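Local coordinates for protein terminal oxygenase component of carbazole (PDB 7BUG) that serves as the oxygenase component of carbazole 1,9a-dioxygenase, probably adding dioxygen across the angular C-9a and adjacent C-1 positions of carbazole, at residues Glu37-Glu40 and Gly41-Lys44; Leu108-Pro111 and Thr112-Gln115; Pro288-Glu291 and Asn292-Tyr295; Arg310-Tyr313 and Glu314-Glu318. One frame throughout, in Å; residues are numbered along the deposited sequence.

How the contacts relate
From the N terminus, contact 1 closes the loop between strands 28-32 and 44-48 of the Rieske part. Contact 2, also in that part, turns the chain after strand 104-107, its centre about 29 Å from that of contact 1, and meets a second subunit. Contact 3 is the hairpin joining strands 281-288 and 293-303 of the ring-hydroxylase sheet; it comes within about 8 Å of contact 1 (nearest atoms) and leans on strand 44-48. Strand 293-303 then leads to helix 307-327, which holds contact 4, about 31 Å from contact 3 between centres. All four are local and follow in series; none nests within or crosses another.

Contact 1: residues Glu37-Glu40 and Gly41-Lys44; sequences EINE and GEPK
N39 and E42 both hold CG anti to the carbonyl carbon (chi1 -72° and -62°), and with the E42 chain extended beyond CG the two side chains run alongside each other, pointing the same way. N39 ND2 donates to E42 OE1 at 3.0 Å; the oxygen sits in the amide plane, yet is met from above the carboxylate plane, with the two planes 62° apart. The backbone makes a type II beta turn from N39 to E42, closed by E42 N on N39 O at 3.1 Å, with G41 taking the positive phi. K44, bent at chi2 and chi4, curls back to put NZ 2.9 Å from E42 O and CE 3.5 Å from E37 O. One water gathers K44 NZ, N39 N and E42 OE1. With an alanine in place of K44, E42 O and this water would probably each lose a partner, and the E42 carboxylate its nearby positive charge. E40 turns its carboxylate to the amides of D59 and G60. This is thus a surface turn set by polar bonds, in which K44 is linked to E42 through a water on OE1 and by its bond to the backbone O, with no direct salt bridge between the two side chains.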
loop_
_atom_site.group_PDB
_atom_site.type_symbol
_atom_site.label_atom_id
_atom_site.label_comp_id
_atom_site.label_asym_id
_atom_site.label_seq_id
_atom_site.Cartn_x
_atom_site.Cartn_y
_atom_site.Cartn_z
ATOM N N GLU A 37 -0.703 11.909 31.404
ATOM C CA GLU A 37 0.145 11.224 30.400
ATOM C C GLU A 37 1.230 12.134 29.886
ATOM O O GLU A 37 2.024 11.683 29.027
ATOM C CB GLU A 37 -0.691 10.727 29.232
ATOM C CG GLU A 37 -1.676 9.671 29.658
ATOM C CD GLU A 37 -2.544 9.118 28.540
ATOM O OE1 GLU A 37 -3.200 9.923 27.818
ATOM O OE2 GLU A 37 -2.568 7.858 28.404
ATOM N N ILE A 38 1.200 13.420 30.243
ATOM C CA ILE A 38 2.223 14.389 29.775
ATOM C C ILE A 38 2.848 15.028 31.019
ATOM O O ILE A 38 2.163 15.739 31.772
ATOM C CB ILE A 38 1.740 15.407 28.734
ATOM C CG1 ILE A 38 2.825 16.456 28.499
ATOM C CG2 ILE A 38 0.408 16.018 29.093
ATOM C CD1 ILE A 38 2.820 16.991 27.149
ATOM N N ASN A 39 4.097 14.644 31.258
ATOM C CA ASN A 39 4.905 15.112 32.404
ATOM C C ASN A 39 5.646 16.380 32.006
ATOM O O ASN A 39 5.928 16.610 30.829
ATOM C CB ASN A 39 5.939 14.074 32.849
ATOM C CG ASN A 39 5.357 12.858 33.545
ATOM O OD1 ASN A 39 4.574 12.974 34.488
ATOM N ND2 ASN A 39 5.772 11.680 33.110
ATOM N N GLU A 40 6.055 17.131 33.016
ATOM C CA GLU A 40 6.937 18.298 32.865
ATOM C C GLU A 40 8.117 17.960 31.933
ATOM O O GLU A 40 8.937 17.045 32.245
ATOM C CB GLU A 40 7.425 18.729 34.249
ATOM C CG GLU A 40 8.268 19.979 34.229
ATOM C CD GLU A 40 7.511 21.256 33.923
ATOM O OE1 GLU A 40 6.246 21.260 34.076
ATOM O OE2 GLU A 40 8.180 22.253 33.596
ATOM N N GLY A 41 8.309 18.783 30.917
ATOM C CA GLY A 41 9.448 18.731 29.999
ATOM C C GLY A 41 9.567 17.418 29.245
ATOM O O GLY A 41 10.731 17.108 28.821
ATOM N N GLU A 42 8.470 16.666 29.076
ATOM C CA GLU A 42 8.470 15.416 28.263
ATOM C C GLU A 42 7.554 15.628 27.047
ATOM O O GLU A 42 6.410 15.213 27.105
ATOM C CB GLU A 42 8.046 14.245 29.136
ATOM C CG GLU A 42 9.048 14.025 30.289
ATOM C CD GLU A 42 8.694 13.029 31.386
ATOM O OE1 GLU A 42 7.985 12.043 31.091
ATOM O OE2 GLU A 42 9.149 13.234 32.547
ATOM N N PRO A 43 7.994 16.302 25.973
ATOM C CA PRO A 43 7.121 16.548 24.814
ATOM C C PRO A 43 6.569 15.233 24.260
ATOM O O PRO A 43 7.242 14.210 24.280
ATOM C CB PRO A 43 7.976 17.273 23.787
ATOM C CG PRO A 43 9.163 17.803 24.570
ATOM C CD PRO A 43 9.327 16.876 25.751
ATOM N N LYS A 44 5.332 15.287 23.755
ATOM C CA LYS A 44 4.622 14.116 23.186
ATOM C C LYS A 44 4.205 14.486 21.777
ATOM O O LYS A 44 3.820 15.658 21.543
ATOM C CB LYS A 44 3.422 13.785 24.063
ATOM C CG LYS A 44 3.777 13.344 25.486
ATOM C CD LYS A 44 4.350 11.923 25.528
ATOM C CE LYS A 44 4.776 11.431 26.903
ATOM N NZ LYS A 44 5.509 12.479 27.655
HETATM O O HOH W 1 5.175 12.203 30.328
HETATM O O HOH W 2 8.888 15.208 34.108
#

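Contact 2: residues Leu108-Pro111 and Thr112-Gln115; sequences LTNP and TSAQ
N110 OD1 is gripped twice by T112: the backbone N of T112 donates to it at 3.0 Å from above the carbonyl plane, and T112 OG1 donates at 2.8 Å in that plane, on a lone pair. N110 CG lies anti to its own backbone N (chi1 -178°), which brings the amide oxygen to the T112 amide and hydroxyl, the two side chains crossing at about a right angle. T112 in turn has OG1 between the backbone N and the carbonyl carbon, the position from which it can face OD1. This double grip belongs to the close-packed part, which continues around N110 and S113, both buried. S113 N reaches N110 O at 3.1 Å, closing a type I beta turn from N110 to S113, and S113 CB packs 3.8 Å from N110 ND2. Here S113 OG accepts from Q115 N at 3.1 Å and also bonds E357 of the second subunit, while N110 packs on P206 of that same neighbour. P111 and T112 are exposed, and on the solvent side a water bridges N110 ND2, 2.9 Å away, and T112 OG1, linking ND2 to the threonine hydroxyl. Just before the turn, T109 OG1 bonds the backbone O of H93, a cluster ligand. An Asx turn laid over a type I turn and followed by an ST turn thus shapes this Rieske-domain loop, at the subunit interface and about 10 Å from the [2Fe-2S] cluster at the N110 side chain.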
loop_
_atom_site.group_PDB
_atom_site.type_symbol
_atom_site.label_atom_id
_atom_site.label_comp_id
_atom_site.label_asym_id
_atom_site.label_seq_id
_atom_site.Cartn_x
_atom_site.Cartn_y
_atom_site.Cartn_z
ATOM N N LEU A 108 21.116 27.881 15.826
ATOM C CA LEU A 108 22.463 27.619 16.391
ATOM C C LEU A 108 23.510 27.545 15.290
ATOM O O LEU A 108 24.654 27.946 15.524
ATOM C CB LEU A 108 22.511 26.372 17.275
ATOM C CG LEU A 108 21.492 26.290 18.417
ATOM C CD1 LEU A 108 21.849 25.156 19.358
ATOM C CD2 LEU A 108 21.312 27.576 19.180
ATOM N N THR A 109 23.154 27.032 14.104
ATOM C CA THR A 109 24.098 26.876 12.985
ATOM C C THR A 109 24.387 28.183 12.263
ATOM O O THR A 109 25.309 28.177 11.440
ATOM C CB THR A 109 23.536 25.848 11.995
ATOM O OG1 THR A 109 22.236 26.266 11.527
ATOM C CG2 THR A 109 23.520 24.476 12.628
ATOM N N ASN A 110 23.653 29.251 12.527
ATOM C CA ASN A 110 23.897 30.558 11.880
ATOM C C ASN A 110 23.225 31.654 12.688
ATOM O O ASN A 110 22.093 32.047 12.451
ATOM C CB ASN A 110 23.458 30.620 10.427
ATOM C CG ASN A 110 23.793 31.982 9.840
ATOM O OD1 ASN A 110 24.410 32.795 10.549
ATOM N ND2 ASN A 110 23.288 32.277 8.627
ATOM N N PRO A 111 23.899 32.164 13.735
ATOM C CA PRO A 111 23.280 33.180 14.586
ATOM C C PRO A 111 23.093 34.551 13.900
ATOM O O PRO A 111 22.495 35.472 14.509
ATOM C CB PRO A 111 24.222 33.207 15.792
ATOM C CG PRO A 111 25.534 32.832 15.230
ATOM C CD PRO A 111 25.225 31.750 14.195
ATOM N N THR A 112 23.582 34.695 12.694
ATOM C CA THR A 112 23.427 35.925 11.887
ATOM C C THR A 112 22.321 35.810 10.865
ATOM O O THR A 112 22.106 36.754 10.070
ATOM C CB THR A 112 24.725 36.345 11.203
ATOM O OG1 THR A 112 25.068 35.437 10.129
ATOM C CG2 THR A 112 25.856 36.434 12.184
ATOM N N SER A 113 21.609 34.686 10.831
ATOM C CA SER A 113 20.586 34.510 9.790
ATOM C C SER A 113 19.560 35.633 9.794
ATOM O O SER A 113 18.970 35.911 10.865
ATOM C CB SER A 113 19.868 33.195 9.963
ATOM O OG SER A 113 18.977 32.955 8.877
ATOM N N ALA A 114 19.165 36.023 8.597
ATOM C CA ALA A 114 18.055 36.983 8.355
ATOM C C ALA A 114 16.717 36.333 8.714
ATOM O O ALA A 114 15.703 37.020 8.842
ATOM C CB ALA A 114 18.029 37.457 6.927
ATOM N N GLN A 115 16.652 35.003 8.834
ATOM C CA GLN A 115 15.356 34.355 9.187
ATOM C C GLN A 115 14.979 34.585 10.669
ATOM O O GLN A 115 13.787 34.488 10.998
ATOM C CB GLN A 115 15.391 32.862 8.851
ATOM C CG GLN A 115 15.567 32.497 7.393
ATOM C CD GLN A 115 14.398 32.895 6.514
ATOM O OE1 GLN A 115 13.435 33.505 6.962
ATOM N NE2 GLN A 115 14.463 32.532 5.246
HETATM O O HOH W 3 23.616 34.967 7.585
#

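Contact 3: residues Pro288-Glu291 and Asn292-Tyr295; sequences PIDE and NTHY
I289 N donates to T293 O at 3.0 Å where the chain doubles back through a type I beta turn from D290 to T293, next to the antiparallel non-hydrogen-bonded pair P288 and H294. This is the beta hairpin between strands 281-288 and 293-303 of the antiparallel sheet in the ring-hydroxylase part. Inside the turn, D290 CG stands between its backbone N and carbonyl carbon (chi1 64°), which places OD1 within reach of the N292 amide and the T293 hydroxyl. The two donors come from opposite faces of the carboxylate plane: T293 OG1 at 2.7 Å, on the syn side but tilted out of the plane, and N292 N at 2.9 Å, which makes an Asx turn. D290 OD2 is joined to N292 ND2 by a water. H294, on the same face of the sheet as P288, sends ND1 to S169 O and packs against W171 of helix 171-179. Strand 44-48 of the Rieske part meets the hairpin through K47 on I289 and L46 on Y295. I289 and Y295 cross at about a right angle, with I289 CG1 3.6 Å from Y295 CD2. I289 CD1 lies over the face of the Y295 ring in a CH-pi contact, 3.6 Å from the centroid and 7° off the ring normal.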
loop_
_atom_site.group_PDB
_atom_site.type_symbol
_atom_site.label_atom_id
_atom_site.label_comp_id
_atom_site.label_asym_id
_atom_site.label_seq_id
_atom_site.Cartn_x
_atom_site.Cartn_y
_atom_site.Cartn_z
ATOM N N PRO A 288 -10.750 12.869 14.936
ATOM C CA PRO A 288 -10.105 12.535 13.682
ATOM C C PRO A 288 -8.585 12.666 13.790
ATOM O O PRO A 288 -8.038 13.722 14.190
ATOM C CB PRO A 288 -10.627 13.571 12.659
ATOM C CG PRO A 288 -11.758 14.247 13.359
ATOM C CD PRO A 288 -11.498 14.115 14.842
ATOM N N ILE A 289 -7.904 11.573 13.450
ATOM C CA ILE A 289 -6.419 11.518 13.355
ATOM C C ILE A 289 -6.012 11.739 11.915
ATOM O O ILE A 289 -5.178 12.613 11.636
ATOM C CB ILE A 289 -5.850 10.201 13.937
ATOM C CG1 ILE A 289 -6.046 10.177 15.445
ATOM C CG2 ILE A 289 -4.404 9.997 13.554
ATOM C CD1 ILE A 289 -5.748 8.858 16.083
ATOM N N ASP A 290 -6.621 10.982 11.010
ATOM C CA ASP A 290 -6.428 11.154 9.550
ATOM C C ASP A 290 -7.687 10.561 8.912
ATOM O O ASP A 290 -8.621 10.282 9.632
ATOM C CB ASP A 290 -5.113 10.531 9.084
ATOM C CG ASP A 290 -5.002 9.030 9.242
ATOM O OD1 ASP A 290 -6.031 8.351 9.425
ATOM O OD2 ASP A 290 -3.829 8.514 9.163
ATOM N N GLU A 291 -7.718 10.381 7.596
ATOM C CA GLU A 291 -8.953 9.971 6.898
ATOM C C GLU A 291 -9.384 8.603 7.383
ATOM O O GLU A 291 -10.514 8.262 7.212
ATOM C CB GLU A 291 -8.663 9.982 5.401
ATOM C CG GLU A 291 -8.231 11.356 4.917
ATOM C CD GLU A 291 -6.737 11.729 4.849
ATOM O OE1 GLU A 291 -6.441 12.649 4.004
ATOM O OE2 GLU A 291 -5.855 11.155 5.596
ATOM N N ASN A 292 -8.457 7.808 7.912
ATOM C CA ASN A 292 -8.668 6.363 8.179
ATOM C C ASN A 292 -8.722 6.021 9.675
ATOM O O ASN A 292 -8.911 4.841 9.997
ATOM C CB ASN A 292 -7.488 5.583 7.585
ATOM C CG ASN A 292 -7.283 5.841 6.117
ATOM O OD1 ASN A 292 -8.247 5.890 5.353
ATOM N ND2 ASN A 292 -6.043 6.152 5.756
ATOM N N THR A 293 -8.494 6.975 10.592
ATOM C CA THR A 293 -8.114 6.672 11.991
ATOM C C THR A 293 -8.749 7.722 12.927
ATOM O O THR A 293 -8.867 8.875 12.544
ATOM C CB THR A 293 -6.580 6.705 12.135
ATOM O OG1 THR A 293 -5.987 6.147 10.947
ATOM C CG2 THR A 293 -6.159 5.925 13.353
ATOM N N HIS A 294 -9.125 7.315 14.116
ATOM C CA HIS A 294 -9.640 8.226 15.158
ATOM C C HIS A 294 -9.047 7.842 16.498
ATOM O O HIS A 294 -8.751 6.668 16.767
ATOM C CB HIS A 294 -11.157 8.338 15.194
ATOM C CG HIS A 294 -11.892 7.112 15.592
ATOM N ND1 HIS A 294 -12.139 6.079 14.660
ATOM C CD2 HIS A 294 -12.508 6.749 16.734
ATOM C CE1 HIS A 294 -12.812 5.135 15.273
ATOM N NE2 HIS A 294 -13.055 5.482 16.516
ATOM N N TYR A 295 -9.009 8.812 17.390
ATOM C CA TYR A 295 -8.924 8.504 18.838
ATOM C C TYR A 295 -10.331 8.231 19.367
ATOM O O TYR A 295 -11.268 8.968 19.114
ATOM C CB TYR A 295 -8.380 9.643 19.692
ATOM C CG TYR A 295 -6.950 10.007 19.511
ATOM C CD1 TYR A 295 -5.992 9.165 20.043
ATOM C CD2 TYR A 295 -6.546 11.175 18.869
ATOM C CE1 TYR A 295 -4.660 9.448 19.900
ATOM C CE2 TYR A 295 -5.204 11.469 18.717
ATOM C CZ TYR A 295 -4.266 10.615 19.279
ATOM O OH TYR A 295 -2.915 10.817 19.179
HETATM O O HOH W 4 -3.955 6.184 8.020
#

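Contact 4: residues Arg310-Tyr313 and Glu314-Glu318; sequences RKKY and EQEFE
E314 meets both R310 and K311. Its backbone N bonds R310 O at 2.9 Å, and its side chain, CG anti to the carbonyl carbon (chi1 -65°) and extended from there, runs back along the helix to the two basic groups. R310 NH1 makes a salt bridge to E314 OE2 at 2.9 Å; the oxygen lies at the edge of the guanidinium, in its plane, but is met from 45° above the carboxylate plane, and the two planes are 64° apart. K311 NZ adds a weak, longer salt bridge to E314 OE1 at 3.5 Å, so the carboxylate has a cation on each oxygen. A glutamine in place of E314 would probably leave R310 and K311 without the negative charge they share, and the guanidinium freer to turn, since its other ion pair, with D307, is long and weak. Q315 N then donates to K311 O at 3.0 Å, and Q315 CG and CD lie against that same carbonyl oxygen. These bonds belong to the alpha-helix 307-327, whose charged side faces outward while Y313 and F317 turn into the protein. At E316, N bonds K312 O, and OE2 takes a further, separate salt bridge from K312 NZ at 3.2 Å, the lysine coming nearly end-on to the C-O bond; E316 OE1 is held by W321 NE1. F317 N donates to Y313 O at 2.7 Å. F317 packs on L161 and L300 of the underlying sheet, and Y313 OH bonds the backbone O of L300.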
loop_
_atom_site.group_PDB
_atom_site.type_symbol
_atom_site.label_atom_id
_atom_site.label_comp_id
_atom_site.label_asym_id
_atom_site.label_seq_id
_atom_site.Cartn_x
_atom_site.Cartn_y
_atom_site.Cartn_z
ATOM N N ARG A 310 -14.400 10.910 45.537
ATOM C CA ARG A 310 -13.539 10.806 44.326
ATOM C C ARG A 310 -12.752 9.493 44.415
ATOM O O ARG A 310 -12.611 8.804 43.393
ATOM C CB ARG A 310 -12.610 12.021 44.181
ATOM C CG ARG A 310 -11.548 11.856 43.106
ATOM C CD ARG A 310 -10.667 13.092 42.980
ATOM N NE ARG A 310 -9.800 13.292 44.144
ATOM C CZ ARG A 310 -8.730 12.555 44.459
ATOM N NH1 ARG A 310 -8.358 11.532 43.707
ATOM N NH2 ARG A 310 -8.035 12.843 45.545
ATOM N N LYS A 311 -12.227 9.148 45.595
ATOM C CA LYS A 311 -11.373 7.933 45.773
ATOM C C LYS A 311 -12.211 6.665 45.552
ATOM O O LYS A 311 -11.714 5.741 44.888
ATOM C CB LYS A 311 -10.724 7.892 47.164
ATOM C CG LYS A 311 -9.483 8.770 47.315
ATOM C CD LYS A 311 -8.297 8.301 46.476
ATOM C CE LYS A 311 -7.210 9.352 46.341
ATOM N NZ LYS A 311 -6.145 8.938 45.391
ATOM N N LYS A 312 -13.428 6.656 46.092
ATOM C CA LYS A 312 -14.417 5.552 45.974
ATOM C C LYS A 312 -14.790 5.378 44.489
ATOM O O LYS A 312 -14.850 4.239 43.992
ATOM C CB LYS A 312 -15.639 5.881 46.830
ATOM C CG LYS A 312 -16.807 4.918 46.697
ATOM C CD LYS A 312 -17.548 4.672 48.000
ATOM C CE LYS A 312 -18.524 3.522 47.888
ATOM N NZ LYS A 312 -19.587 3.829 46.907
ATOM N N TYR A 313 -14.982 6.485 43.778
ATOM C CA TYR A 313 -15.267 6.433 42.320
ATOM C C TYR A 313 -14.035 5.874 41.584
ATOM O O TYR A 313 -14.202 4.959 40.737
ATOM C CB TYR A 313 -15.711 7.819 41.852
ATOM C CG TYR A 313 -15.906 7.896 40.365
ATOM C CD1 TYR A 313 -16.701 6.961 39.735
ATOM C CD2 TYR A 313 -15.371 8.943 39.622
ATOM C CE1 TYR A 313 -16.898 7.005 38.369
ATOM C CE2 TYR A 313 -15.564 9.000 38.253
ATOM C CZ TYR A 313 -16.364 8.051 37.645
ATOM O OH TYR A 313 -16.608 8.085 36.301
ATOM N N GLU A 314 -12.829 6.363 41.848
ATOM C CA GLU A 314 -11.588 5.878 41.187
ATOM C C GLU A 314 -11.444 4.364 41.372
ATOM O O GLU A 314 -11.011 3.679 40.437
ATOM C CB GLU A 314 -10.339 6.575 41.713
ATOM C CG GLU A 314 -10.305 8.067 41.404
ATOM C CD GLU A 314 -9.081 8.833 41.902
ATOM O OE1 GLU A 314 -8.353 8.336 42.800
ATOM O OE2 GLU A 314 -8.867 9.939 41.398
ATOM N N GLN A 315 -11.772 3.863 42.560
ATOM C CA GLN A 315 -11.606 2.429 42.880
ATOM C C GLN A 315 -12.647 1.625 42.094
ATOM O O GLN A 315 -12.240 0.615 41.511
ATOM C CB GLN A 315 -11.642 2.242 44.400
ATOM C CG GLN A 315 -10.300 2.636 45.007
ATOM C CD GLN A 315 -10.392 3.007 46.468
ATOM O OE1 GLN A 315 -11.338 2.634 47.166
ATOM N NE2 GLN A 315 -9.403 3.758 46.938
ATOM N N GLU A 316 -13.896 2.087 42.029
ATOM C CA GLU A 316 -14.954 1.386 41.253
ATOM C C GLU A 316 -14.606 1.475 39.758
ATOM O O GLU A 316 -14.911 0.521 39.008
ATOM C CB GLU A 316 -16.355 1.968 41.451
ATOM C CG GLU A 316 -16.981 1.797 42.821
ATOM C CD GLU A 316 -18.409 2.320 42.908
ATOM O OE1 GLU A 316 -19.130 2.308 41.870
ATOM O OE2 GLU A 316 -18.803 2.756 44.003
ATOM N N PHE A 317 -14.114 2.631 39.285
ATOM C CA PHE A 317 -13.723 2.754 37.849
ATOM C C PHE A 317 -12.706 1.659 37.493
ATOM O O PHE A 317 -12.907 0.923 36.466
ATOM C CB PHE A 317 -13.222 4.160 37.520
ATOM C CG PHE A 317 -12.767 4.340 36.086
ATOM C CD1 PHE A 317 -13.667 4.658 35.089
ATOM C CD2 PHE A 317 -11.443 4.231 35.758
ATOM C CE1 PHE A 317 -13.222 4.865 33.791
ATOM C CE2 PHE A 317 -10.988 4.421 34.466
ATOM C CZ PHE A 317 -11.890 4.775 33.490
ATOM N N GLU A 318 -11.642 1.536 38.277
ATOM C CA GLU A 318 -10.506 0.632 37.944
ATOM C C GLU A 318 -10.977 -0.823 38.054
ATOM O O GLU A 318 -10.557 -1.663 37.238
ATOM C CB GLU A 318 -9.280 0.905 38.818
ATOM C CG GLU A 318 -8.458 2.100 38.353
ATOM C CD GLU A 318 -7.898 2.071 36.928
ATOM O OE1 GLU A 318 -7.621 0.970 36.392
ATOM O OE2 GLU A 318 -7.726 3.166 36.352
#